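Local structure of nicotinate phosphoribosyltransferase (Saccharomyces cerevisiae, 1VLP) at residues T24-I29 / Q87-L92; I29-A34 / H244-G249; A33-N38 / G135-T140; T37-V42 / A251-D256. The protein catalyses the ATP-dependent transfer of phosphoribose from phosphoribosyl diphosphate to nicotinate, giving nicotinate ribonucleotide in the first step of NAD synthesis from nicotinic acid. One frame throughout, in Å; residues are numbered along the deposited sequence. Where two conformers were deposited one is given.

Interaction 1 of 4, residues T24-I29 / Q87-L92; sequences TDMYKI and QEIPYL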
# COMPACT_ATOMS: atom_id res chain seq x y z
N THR A 24 2.56 0.06 -9.93
CA THR A 24 2.09 0.66 -8.69
C THR A 24 1.12 -0.34 -8.03
O THR A 24 0.72 -1.34 -8.66
CB THR A 24 1.33 2.02 -8.90
OG1 THR A 24 1.20 2.70 -7.65
CG2 THR A 24 -0.03 1.84 -9.46
N ASP A 25 0.72 -0.03 -6.81
CA ASP A 25 -0.27 -0.84 -6.11
C ASP A 25 -1.70 -0.53 -6.61
O ASP A 25 -2.03 0.65 -6.78
CB ASP A 25 -0.20 -0.61 -4.59
CG ASP A 25 1.17 -1.04 -3.97
OD1 ASP A 25 1.55 -2.21 -4.10
OD2 ASP A 25 1.86 -0.19 -3.40
N MSE A 26 -2.54 -1.56 -6.82
CA MSE A 26 -3.90 -1.33 -7.31
C MSE A 26 -4.67 -0.35 -6.48
O MSE A 26 -5.45 0.44 -7.05
CB MSE A 26 -4.71 -2.61 -7.39
CG MSE A 26 -6.22 -2.37 -7.66
SE MSE A 26 -6.97 -4.09 -8.10
CE MSE A 26 -8.95 -3.60 -7.67
N TYR A 27 -4.44 -0.33 -5.16
CA TYR A 27 -5.17 0.63 -4.31
C TYR A 27 -4.92 2.08 -4.73
O TYR A 27 -5.81 2.93 -4.55
CB TYR A 27 -4.93 0.44 -2.81
CG TYR A 27 -3.66 1.07 -2.27
CD1 TYR A 27 -3.63 2.41 -1.88
CD2 TYR A 27 -2.50 0.35 -2.17
CE1 TYR A 27 -2.45 3.00 -1.38
CE2 TYR A 27 -1.31 0.93 -1.67
CZ TYR A 27 -1.30 2.24 -1.29
OH TYR A 27 -0.12 2.76 -0.80
N LYS A 28 -3.77 2.36 -5.36
CA LYS A 28 -3.55 3.74 -5.83
C LYS A 28 -4.49 4.16 -6.95
O LYS A 28 -4.99 5.28 -6.96
CB LYS A 28 -2.07 3.98 -6.18
CG LYS A 28 -1.13 3.87 -4.99
CD LYS A 28 -0.78 5.19 -4.26
CE LYS A 28 -1.87 5.91 -3.50
NZ LYS A 28 -1.23 7.05 -2.73
N ILE A 29 -4.79 3.25 -7.87
CA ILE A 29 -5.72 3.52 -8.93
C ILE A 29 -7.15 3.61 -8.46
O ILE A 29 -7.89 4.47 -8.91
CB ILE A 29 -5.52 2.46 -10.08
CG1 ILE A 29 -4.11 2.61 -10.68
CG2 ILE A 29 -6.58 2.56 -11.19
CD1 ILE A 29 -3.80 3.99 -11.31
N GLN A 87 -10.93 -4.37 -18.05
CA GLN A 87 -11.16 -5.80 -17.88
C GLN A 87 -11.10 -6.29 -16.43
O GLN A 87 -12.01 -7.00 -15.97
CB GLN A 87 -10.18 -6.61 -18.75
CG GLN A 87 -10.39 -8.15 -18.68
CD GLN A 87 -11.84 -8.64 -19.05
OE1 GLN A 87 -12.33 -9.66 -18.51
NE2 GLN A 87 -12.51 -7.95 -19.99
N GLU A 88 -10.05 -5.90 -15.70
CA GLU A 88 -9.79 -6.40 -14.36
C GLU A 88 -10.41 -5.58 -13.25
O GLU A 88 -10.54 -6.09 -12.11
CB GLU A 88 -8.28 -6.50 -14.10
CG GLU A 88 -7.52 -7.43 -15.00
CD GLU A 88 -8.02 -8.88 -14.98
OE1 GLU A 88 -8.41 -9.42 -13.91
OE2 GLU A 88 -8.02 -9.49 -16.06
N ILE A 89 -10.69 -4.32 -13.52
CA ILE A 89 -11.37 -3.44 -12.56
C ILE A 89 -12.57 -2.80 -13.24
O ILE A 89 -12.58 -1.60 -13.49
CB ILE A 89 -10.43 -2.38 -11.94
CG1 ILE A 89 -8.99 -2.92 -11.76
CG2 ILE A 89 -11.02 -1.91 -10.63
CD1 ILE A 89 -7.99 -1.85 -11.20
N PRO A 90 -13.59 -3.61 -13.59
CA PRO A 90 -14.67 -3.14 -14.43
C PRO A 90 -15.57 -2.10 -13.78
O PRO A 90 -16.25 -1.38 -14.48
CB PRO A 90 -15.48 -4.43 -14.76
CG PRO A 90 -15.16 -5.33 -13.68
CD PRO A 90 -13.77 -5.04 -13.26
N TYR A 91 -15.51 -2.01 -12.45
CA TYR A 91 -16.29 -1.06 -11.68
C TYR A 91 -15.64 0.31 -11.57
O TYR A 91 -16.22 1.20 -10.97
CB TYR A 91 -16.58 -1.64 -10.28
CG TYR A 91 -15.37 -2.14 -9.52
CD1 TYR A 91 -14.62 -1.28 -8.72
CD2 TYR A 91 -14.97 -3.47 -9.62
CE1 TYR A 91 -13.52 -1.73 -8.03
CE2 TYR A 91 -13.87 -3.93 -8.93
CZ TYR A 91 -13.14 -3.05 -8.15
OH TYR A 91 -12.04 -3.51 -7.47
N LEU A 92 -14.45 0.52 -12.14
CA LEU A 92 -13.95 1.90 -12.27
C LEU A 92 -14.97 2.70 -13.05
O LEU A 92 -15.45 2.24 -14.09
CB LEU A 92 -12.61 1.97 -13.00
CG LEU A 92 -11.43 1.33 -12.29
CD1 LEU A 92 -10.17 1.34 -13.19
CD2 LEU A 92 -11.13 2.05 -11.00
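Met26, a selenomethionine, meets Ile89 end to end and brings its terminal methyl to the phenol oxygen of Tyr91. Its chain runs out extended: CG stands anti to the backbone N (chi1 170°) and the later torsions stay near trans. This carries SE and CE away from the first turn of helix 26-38 and up to the segment 87-92. Met26 and Ile89 meet tip to tip, with SE of Met26 4.0 Å from CD1 of Ile89. The terminal methyl goes further. CE of Met26 lies 4.0 Å from CG2 of Ile89 and 3.1 Å from OH of Tyr91, a close approach. It comes at the Tyr91 ring obliquely. The ring has its own support from within the segment, because CG2 of Ile89 sits 3.4 Å above one face, toward the rim. Ile89 thus packs on both the methionine and the tyrosine. One turn along the helix, CG2 of Ile29 touches CD1 of Leu92 at 4.3 Å. The contact is apolar, and no hydrogen bond crosses it. Residues Ile89 to Leu92 form a type I beta turn, with Leu92 N bonded to Ile89 O at 3.1 Å. The turn follows the end of helix 79-88 and brings Ile89, Tyr91 and Leu92 to the same partner helix. Tyr27, next along the helix, probably binds nicotinate. The contact is buried at the start of helix 26-38: helix 228-234 packs on Met26 and Ile29 through Ile228, and helix 94-101 packs on Ile29 and Leu92.

Interaction 2 of 4, residues I29-A34 / H244-G249; sequences ITMHAA and HEWVMG
Met31 and Trp246 set their side chains at an oblique angle to each other in a Met-aromatic contact between two nearly parallel helices. The segments 29-34 and 244-249 of these helices run the same way, at 24°, with their axes 10.9 Å apart. Met31 is a selenomethionine bent at chi2 and chi3, and this curl turns its end toward the facing helix. SE of Met31 rests 3.4 Å from CB of Trp246 and approaches the five-membered ring from a slanted direction, 62° off the ring normal. CE of Met31 continues to Glu245 and lies 3.4 Å from its CG. These contacts belong to one of two deposited conformers of Met31, and are less certain than that of Ala34. The indole reaches across because CG of Trp246 is anti to the backbone N (chi1 -175°). Its six-membered ring thereby meets Ala34, whose CB sits over the face, 4.0 Å from the ring centroid of Trp246, in a CH-pi contact. The indole thus packs against both Met31 and Ala34 of the facing helix. The polar ends have other partners. NE1 of Trp246 bonds to Ala264 O in helix 260-272. An alanine here would probably open a gap beside Met31 and Ala34 and leave Ala264 O without the indole N-H. Glu245 gives one carboxylate oxygen to Tyr46 OH and the other to a salt bridge with Lys28 NZ. The helix pair joins the N-terminal region of the enzyme to its barrel region. On the Ala34 side, CB of Ala34 lies 3.7 Å from both CZ3 and CH2 of Trp246.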
# COMPACT_ATOMS: atom_id res chain seq x y z
N ILE A 29 -4.79 3.25 -7.87
CA ILE A 29 -5.72 3.52 -8.93
C ILE A 29 -7.15 3.61 -8.46
O ILE A 29 -7.89 4.47 -8.91
CB ILE A 29 -5.52 2.46 -10.08
CG1 ILE A 29 -4.11 2.61 -10.68
CG2 ILE A 29 -6.58 2.56 -11.19
CD1 ILE A 29 -3.80 3.99 -11.31
N THR A 30 -7.57 2.74 -7.56
CA THR A 30 -8.95 2.85 -7.02
C THR A 30 -9.10 4.15 -6.20
O THR A 30 -10.10 4.86 -6.38
CB THR A 30 -9.38 1.61 -6.24
OG1 THR A 30 -8.43 1.30 -5.23
CG2 THR A 30 -9.51 0.43 -7.19
N MSE A 31 -8.12 4.51 -5.37
CA MSE A 31 -8.13 5.80 -4.73
C MSE A 31 -8.18 6.96 -5.70
O MSE A 31 -8.93 7.89 -5.52
CB MSE A 31 -6.85 5.99 -3.90
CG MSE A 31 -6.81 5.32 -2.57
SE MSE A 31 -8.09 6.23 -1.37
CE MSE A 31 -7.35 7.89 -1.29
N HIS A 32 -7.38 6.86 -6.76
CA HIS A 32 -7.36 7.89 -7.79
C HIS A 32 -8.78 8.10 -8.37
O HIS A 32 -9.27 9.20 -8.54
CB HIS A 32 -6.37 7.49 -8.90
CG HIS A 32 -6.10 8.60 -9.87
ND1 HIS A 32 -5.66 8.35 -11.17
CD2 HIS A 32 -6.17 9.95 -9.75
CE1 HIS A 32 -5.47 9.51 -11.78
NE2 HIS A 32 -5.81 10.49 -10.96
N ALA A 33 -9.43 6.98 -8.70
CA ALA A 33 -10.83 7.01 -9.19
C ALA A 33 -11.76 7.59 -8.15
O ALA A 33 -12.60 8.43 -8.48
CB ALA A 33 -11.28 5.65 -9.59
N ALA A 34 -11.56 7.21 -6.89
CA ALA A 34 -12.45 7.71 -5.82
C ALA A 34 -12.27 9.23 -5.62
O ALA A 34 -13.23 9.98 -5.45
CB ALA A 34 -12.20 6.94 -4.51
N HIS A 244 -5.68 3.89 4.12
CA HIS A 244 -5.95 4.86 5.22
C HIS A 244 -6.20 6.24 4.71
O HIS A 244 -7.01 6.96 5.29
CB HIS A 244 -4.84 4.91 6.26
CG HIS A 244 -4.62 3.63 6.99
ND1 HIS A 244 -5.52 3.12 7.90
CD2 HIS A 244 -3.61 2.72 6.91
CE1 HIS A 244 -5.05 1.97 8.37
NE2 HIS A 244 -3.89 1.71 7.79
N GLU A 245 -5.52 6.61 3.61
CA GLU A 245 -5.56 8.00 3.15
C GLU A 245 -6.98 8.43 2.75
O GLU A 245 -7.35 9.59 2.90
CB GLU A 245 -4.50 8.25 2.07
CG GLU A 245 -4.70 7.68 0.78
CD GLU A 245 -3.63 8.18 -0.27
OE1 GLU A 245 -3.58 9.41 -0.49
OE2 GLU A 245 -2.98 7.34 -0.89
N TRP A 246 -7.83 7.46 2.39
CA TRP A 246 -9.23 7.73 2.10
C TRP A 246 -9.96 8.29 3.27
O TRP A 246 -10.44 9.42 3.20
CB TRP A 246 -9.92 6.48 1.53
CG TRP A 246 -11.32 6.74 1.12
CD1 TRP A 246 -12.43 6.14 1.63
CD2 TRP A 246 -11.79 7.63 0.09
NE1 TRP A 246 -13.54 6.61 1.01
CE2 TRP A 246 -13.19 7.51 0.06
CE3 TRP A 246 -11.16 8.52 -0.81
CZ2 TRP A 246 -13.99 8.26 -0.82
CZ3 TRP A 246 -11.95 9.25 -1.68
CH2 TRP A 246 -13.33 9.12 -1.69
N VAL A 247 -10.10 7.55 4.38
CA VAL A 247 -10.87 8.15 5.50
C VAL A 247 -10.16 9.34 6.14
O VAL A 247 -10.82 10.22 6.64
CB VAL A 247 -11.39 7.14 6.59
CG1 VAL A 247 -10.29 6.59 7.41
CG2 VAL A 247 -12.48 7.83 7.50
N MSE A 248 -8.83 9.33 6.15
CA MSE A 248 -8.01 10.49 6.65
C MSE A 248 -8.37 11.72 5.87
O MSE A 248 -8.66 12.76 6.46
CB MSE A 248 -6.52 10.19 6.55
CG MSE A 248 -6.00 9.08 7.44
SE MSE A 248 -4.14 8.69 7.04
CE MSE A 248 -3.33 10.37 7.60
N GLY A 249 -8.42 11.63 4.52
CA GLY A 249 -8.81 12.79 3.71
C GLY A 249 -10.24 13.22 3.92
O GLY A 249 -10.55 14.39 4.09

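Interaction 3 of 4, residues A33-N38 / G135-T140; sequences AAVFTN and GSWKDT
Val35 packs tightly on Trp137, and Phe36 lies more loosely beside Lys138. The valine and the indole cross at about a right angle. CG2 of Val35 stands over one face of the Trp137 indole, 3.6 Å from the centroid of its six-membered ring and 12° off the normal, a CH-pi contact. CG1 of Val35 reaches the base of the same side chain, 3.5 Å from CB of Trp137. The valine torsion explains this division: with CG1 anti to the backbone N (chi1 166°), both methyls lie on the same side of the indole, CG1 by its base and CG2 over the six-membered ring. This part is buried, and Trp246 of helix 244-254 also packs on Val35.

The other part is partly exposed. CD of Lys138 comes to the edge of the Phe36 ring, near its plane, 4.1 Å from CD1 of Phe36. The chain then leads away, and its ammonium hydrogen-bonds to Pro40 O. Tyr99 stacks with Phe36.

Here the C-terminal turns of helix 26-38 pack on the short, weakly bonded helix 137-140. That helix lies just past the corner at Gly135 that follows strand 126-134, at the strand ends of the antiparallel sheet in the N-terminal region of this phosphoribosyltransferase.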
# COMPACT_ATOMS: atom_id res chain seq x y z
N ALA A 33 -9.43 6.98 -8.70
CA ALA A 33 -10.83 7.01 -9.19
C ALA A 33 -11.76 7.59 -8.15
O ALA A 33 -12.60 8.43 -8.48
CB ALA A 33 -11.28 5.65 -9.59
N ALA A 34 -11.56 7.21 -6.89
CA ALA A 34 -12.45 7.71 -5.82
C ALA A 34 -12.27 9.23 -5.62
O ALA A 34 -13.23 9.98 -5.45
CB ALA A 34 -12.20 6.94 -4.51
N VAL A 35 -11.01 9.70 -5.67
CA VAL A 35 -10.68 11.09 -5.41
C VAL A 35 -11.14 11.94 -6.58
O VAL A 35 -11.69 13.03 -6.38
CB VAL A 35 -9.19 11.22 -5.17
CG1 VAL A 35 -8.73 12.61 -5.23
CG2 VAL A 35 -8.85 10.56 -3.81
N PHE A 36 -10.89 11.44 -7.78
CA PHE A 36 -11.33 12.11 -9.01
C PHE A 36 -12.85 12.29 -9.00
O PHE A 36 -13.33 13.35 -9.37
CB PHE A 36 -10.89 11.32 -10.26
CG PHE A 36 -11.58 11.78 -11.53
CD1 PHE A 36 -11.24 12.98 -12.12
CD2 PHE A 36 -12.63 11.03 -12.08
CE1 PHE A 36 -11.88 13.41 -13.29
CE2 PHE A 36 -13.29 11.47 -13.25
CZ PHE A 36 -12.90 12.65 -13.83
N THR A 37 -13.57 11.24 -8.61
CA THR A 37 -15.02 11.19 -8.65
C THR A 37 -15.65 12.17 -7.63
O THR A 37 -16.60 12.91 -7.95
CB THR A 37 -15.54 9.73 -8.50
OG1 THR A 37 -15.09 8.91 -9.64
CG2 THR A 37 -17.06 9.66 -8.46
N ASN A 38 -15.12 12.19 -6.41
CA ASN A 38 -15.74 12.81 -5.26
C ASN A 38 -15.10 14.11 -4.81
O ASN A 38 -15.78 15.04 -4.39
CB ASN A 38 -15.71 11.81 -4.10
CG ASN A 38 -16.57 10.60 -4.37
OD1 ASN A 38 -17.81 10.70 -4.32
ND2 ASN A 38 -15.96 9.46 -4.63
N GLY A 135 -0.54 19.49 -4.17
CA GLY A 135 -1.43 19.89 -5.28
C GLY A 135 -2.81 19.32 -5.10
O GLY A 135 -3.14 18.84 -4.00
N SER A 136 -3.62 19.33 -6.17
CA SER A 136 -4.92 18.70 -6.10
C SER A 136 -4.74 17.22 -5.79
O SER A 136 -3.82 16.57 -6.23
CB SER A 136 -5.69 18.90 -7.43
OG SER A 136 -7.07 18.61 -7.32
N TRP A 137 -5.67 16.68 -5.03
CA TRP A 137 -5.59 15.28 -4.61
C TRP A 137 -5.53 14.34 -5.84
O TRP A 137 -4.72 13.45 -5.84
CB TRP A 137 -6.73 14.98 -3.66
CG TRP A 137 -6.55 13.76 -2.76
CD1 TRP A 137 -5.44 12.98 -2.63
CD2 TRP A 137 -7.49 13.26 -1.81
NE1 TRP A 137 -5.63 12.03 -1.70
CE2 TRP A 137 -6.88 12.17 -1.16
CE3 TRP A 137 -8.81 13.61 -1.45
CZ2 TRP A 137 -7.56 11.40 -0.19
CZ3 TRP A 137 -9.46 12.86 -0.49
CH2 TRP A 137 -8.83 11.78 0.14
N LYS A 138 -6.31 14.60 -6.89
CA LYS A 138 -6.27 13.79 -8.12
C LYS A 138 -4.94 13.89 -8.89
O LYS A 138 -4.64 12.99 -9.67
CB LYS A 138 -7.41 14.14 -9.08
CG LYS A 138 -7.30 15.43 -9.78
CD LYS A 138 -8.62 15.72 -10.51
CE LYS A 138 -8.56 17.01 -11.28
NZ LYS A 138 -8.50 18.23 -10.44
N ASP A 139 -4.20 14.96 -8.68
CA ASP A 139 -2.88 15.19 -9.30
C ASP A 139 -1.74 14.59 -8.50
O ASP A 139 -0.60 14.50 -9.02
CB ASP A 139 -2.57 16.69 -9.45
CG ASP A 139 -3.37 17.35 -10.55
OD1 ASP A 139 -4.00 16.66 -11.35
OD2 ASP A 139 -3.38 18.59 -10.59
N THR A 140 -1.98 14.25 -7.23
CA THR A 140 -0.90 13.86 -6.32
C THR A 140 -0.94 12.41 -5.84
O THR A 140 0.13 11.82 -5.44
CB THR A 140 -0.83 14.83 -5.11
OG1 THR A 140 -2.05 14.79 -4.41
CG2 THR A 140 -0.56 16.25 -5.59

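Interaction 4 of 4, residues T37-V42 / A251-D256; sequences TNFPDV and ASISED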
# COMPACT_ATOMS: atom_id res chain seq x y z
N THR A 37 -13.57 11.24 -8.61
CA THR A 37 -15.02 11.19 -8.65
C THR A 37 -15.65 12.17 -7.63
O THR A 37 -16.60 12.91 -7.95
CB THR A 37 -15.54 9.73 -8.50
OG1 THR A 37 -15.09 8.91 -9.64
CG2 THR A 37 -17.06 9.66 -8.46
N ASN A 38 -15.12 12.19 -6.41
CA ASN A 38 -15.74 12.81 -5.26
C ASN A 38 -15.10 14.11 -4.81
O ASN A 38 -15.78 15.04 -4.39
CB ASN A 38 -15.71 11.81 -4.10
CG ASN A 38 -16.57 10.60 -4.37
OD1 ASN A 38 -17.81 10.70 -4.32
ND2 ASN A 38 -15.96 9.46 -4.63
N PHE A 39 -13.77 14.20 -4.94
CA PHE A 39 -13.01 15.33 -4.42
C PHE A 39 -11.96 15.89 -5.41
O PHE A 39 -10.82 16.11 -5.05
CB PHE A 39 -12.34 14.91 -3.10
CG PHE A 39 -13.31 14.36 -2.08
CD1 PHE A 39 -14.28 15.17 -1.50
CD2 PHE A 39 -13.26 13.03 -1.69
CE1 PHE A 39 -15.16 14.67 -0.57
CE2 PHE A 39 -14.13 12.54 -0.76
CZ PHE A 39 -15.08 13.36 -0.20
N PRO A 40 -12.38 16.18 -6.64
CA PRO A 40 -11.46 16.64 -7.71
C PRO A 40 -10.75 18.00 -7.46
O PRO A 40 -9.80 18.37 -8.19
CB PRO A 40 -12.40 16.78 -8.92
CG PRO A 40 -13.73 17.05 -8.33
CD PRO A 40 -13.78 16.19 -7.10
N ASP A 41 -11.24 18.73 -6.49
CA ASP A 41 -10.85 20.13 -6.15
C ASP A 41 -9.93 20.23 -4.90
O ASP A 41 -9.19 21.19 -4.70
CB ASP A 41 -12.12 20.88 -5.81
CG ASP A 41 -13.02 20.12 -4.74
OD1 ASP A 41 -13.36 18.90 -5.01
OD2 ASP A 41 -13.38 20.76 -3.67
N VAL A 42 -10.09 19.26 -4.02
CA VAL A 42 -9.40 19.23 -2.73
C VAL A 42 -7.91 19.18 -2.97
O VAL A 42 -7.45 18.50 -3.88
CB VAL A 42 -9.87 17.97 -1.93
CG1 VAL A 42 -8.99 17.65 -0.75
CG2 VAL A 42 -11.33 18.11 -1.53
N ALA A 251 -12.10 12.85 6.59
CA ALA A 251 -12.17 13.54 7.88
C ALA A 251 -11.57 14.94 7.86
O ALA A 251 -12.15 15.87 8.41
CB ALA A 251 -11.48 12.70 8.95
N SER A 252 -10.43 15.09 7.19
CA SER A 252 -9.68 16.36 7.20
C SER A 252 -10.29 17.47 6.36
O SER A 252 -10.00 18.67 6.59
CB SER A 252 -8.28 16.12 6.71
OG SER A 252 -7.59 15.37 7.64
N ILE A 253 -11.10 17.10 5.37
CA ILE A 253 -11.71 18.08 4.50
C ILE A 253 -12.48 19.07 5.38
O ILE A 253 -12.30 20.26 5.27
CB ILE A 253 -12.58 17.43 3.39
CG1 ILE A 253 -11.69 16.77 2.34
CG2 ILE A 253 -13.38 18.48 2.67
CD1 ILE A 253 -12.38 15.83 1.43
N SER A 254 -13.31 18.60 6.30
CA SER A 254 -14.02 19.54 7.14
C SER A 254 -13.86 19.25 8.64
O SER A 254 -14.51 19.88 9.45
CB SER A 254 -15.49 19.60 6.71
OG SER A 254 -15.97 18.29 6.43
N GLU A 255 -12.97 18.32 8.98
CA GLU A 255 -12.70 17.95 10.36
C GLU A 255 -13.93 17.37 11.10
O GLU A 255 -14.05 17.46 12.32
CB GLU A 255 -12.01 19.11 11.10
CG GLU A 255 -10.61 19.40 10.51
CD GLU A 255 -9.76 20.25 11.42
OE1 GLU A 255 -10.22 21.33 11.85
OE2 GLU A 255 -8.62 19.83 11.71
N ASP A 256 -14.83 16.74 10.34
CA ASP A 256 -15.87 15.94 10.94
C ASP A 256 -15.33 14.51 11.12
O ASP A 256 -15.53 13.63 10.25
CB ASP A 256 -17.13 15.91 10.06
CG ASP A 256 -18.34 15.33 10.80
OD1 ASP A 256 -18.17 14.68 11.87
OD2 ASP A 256 -19.48 15.56 10.34
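The Phe39 ring is packed on both faces. CD1 of Ile253 lies over one face, toward the rim, and CB of Asn38 lies 3.6 Å above the opposite face of the Phe39 ring, also toward the rim. CD1 of Ile253 makes a CH-pi contact, 3.7 Å from the Phe39 ring centroid and 19° off the normal. The ring atoms nearest CD1 of Ile253 are CD1 and CE1 of Phe39, each at 3.6 Å, and the two side chains cross at a slant. At the rim, CE2 of Phe39 meets Trp246. This is packing of a helix-to-strand connection on a helix end. Phe39 is the first residue to leave the helical path of helix 26-38, and the chain then turns toward strand 43-50. Ile253 lies near the end of helix 244-254. Its CG1 is anti to the carbonyl carbon (chi1 -73°), and CD1 is carried out from there to both partners. With an alanine at Phe39 the ring is gone, and CD1 of Ile253 would probably lose its flat seat, with a gap opened toward Asn38. Val42 is the second partner. Its side chain and that of Ile253 cross at about a right angle, and both sit against Val395 of strand 388-395. No hydrogen bond crosses the contact, which is partly buried. It joins the N-terminal region to the region holding helix 244-254. Beyond the ring, CG2 of Val42 closes on the same isoleucine methyl, CD1 of Ile253, at 3.9 Å.

All four contacts use helix 26-38 or its continuation, met in order along its length. Interactions 1 and 2 are buried; interactions 3 and 4 are partly buried and lie farther from the centre of the chain. Interactions 2 and 4 also share helix 244-254 and join the N-terminal region to the barrel region, whereas 1 and 3 stay within the N-terminal region. None has a hydrogen bond across its own segments. Interaction 1 is mainly aliphatic, while 2, 3 and 4 each set a methyl over an aromatic face. Polar links run between contacts instead: Lys28 to Glu245 joins 1 and 2, and Lys138 to Pro40 joins 3 and 4.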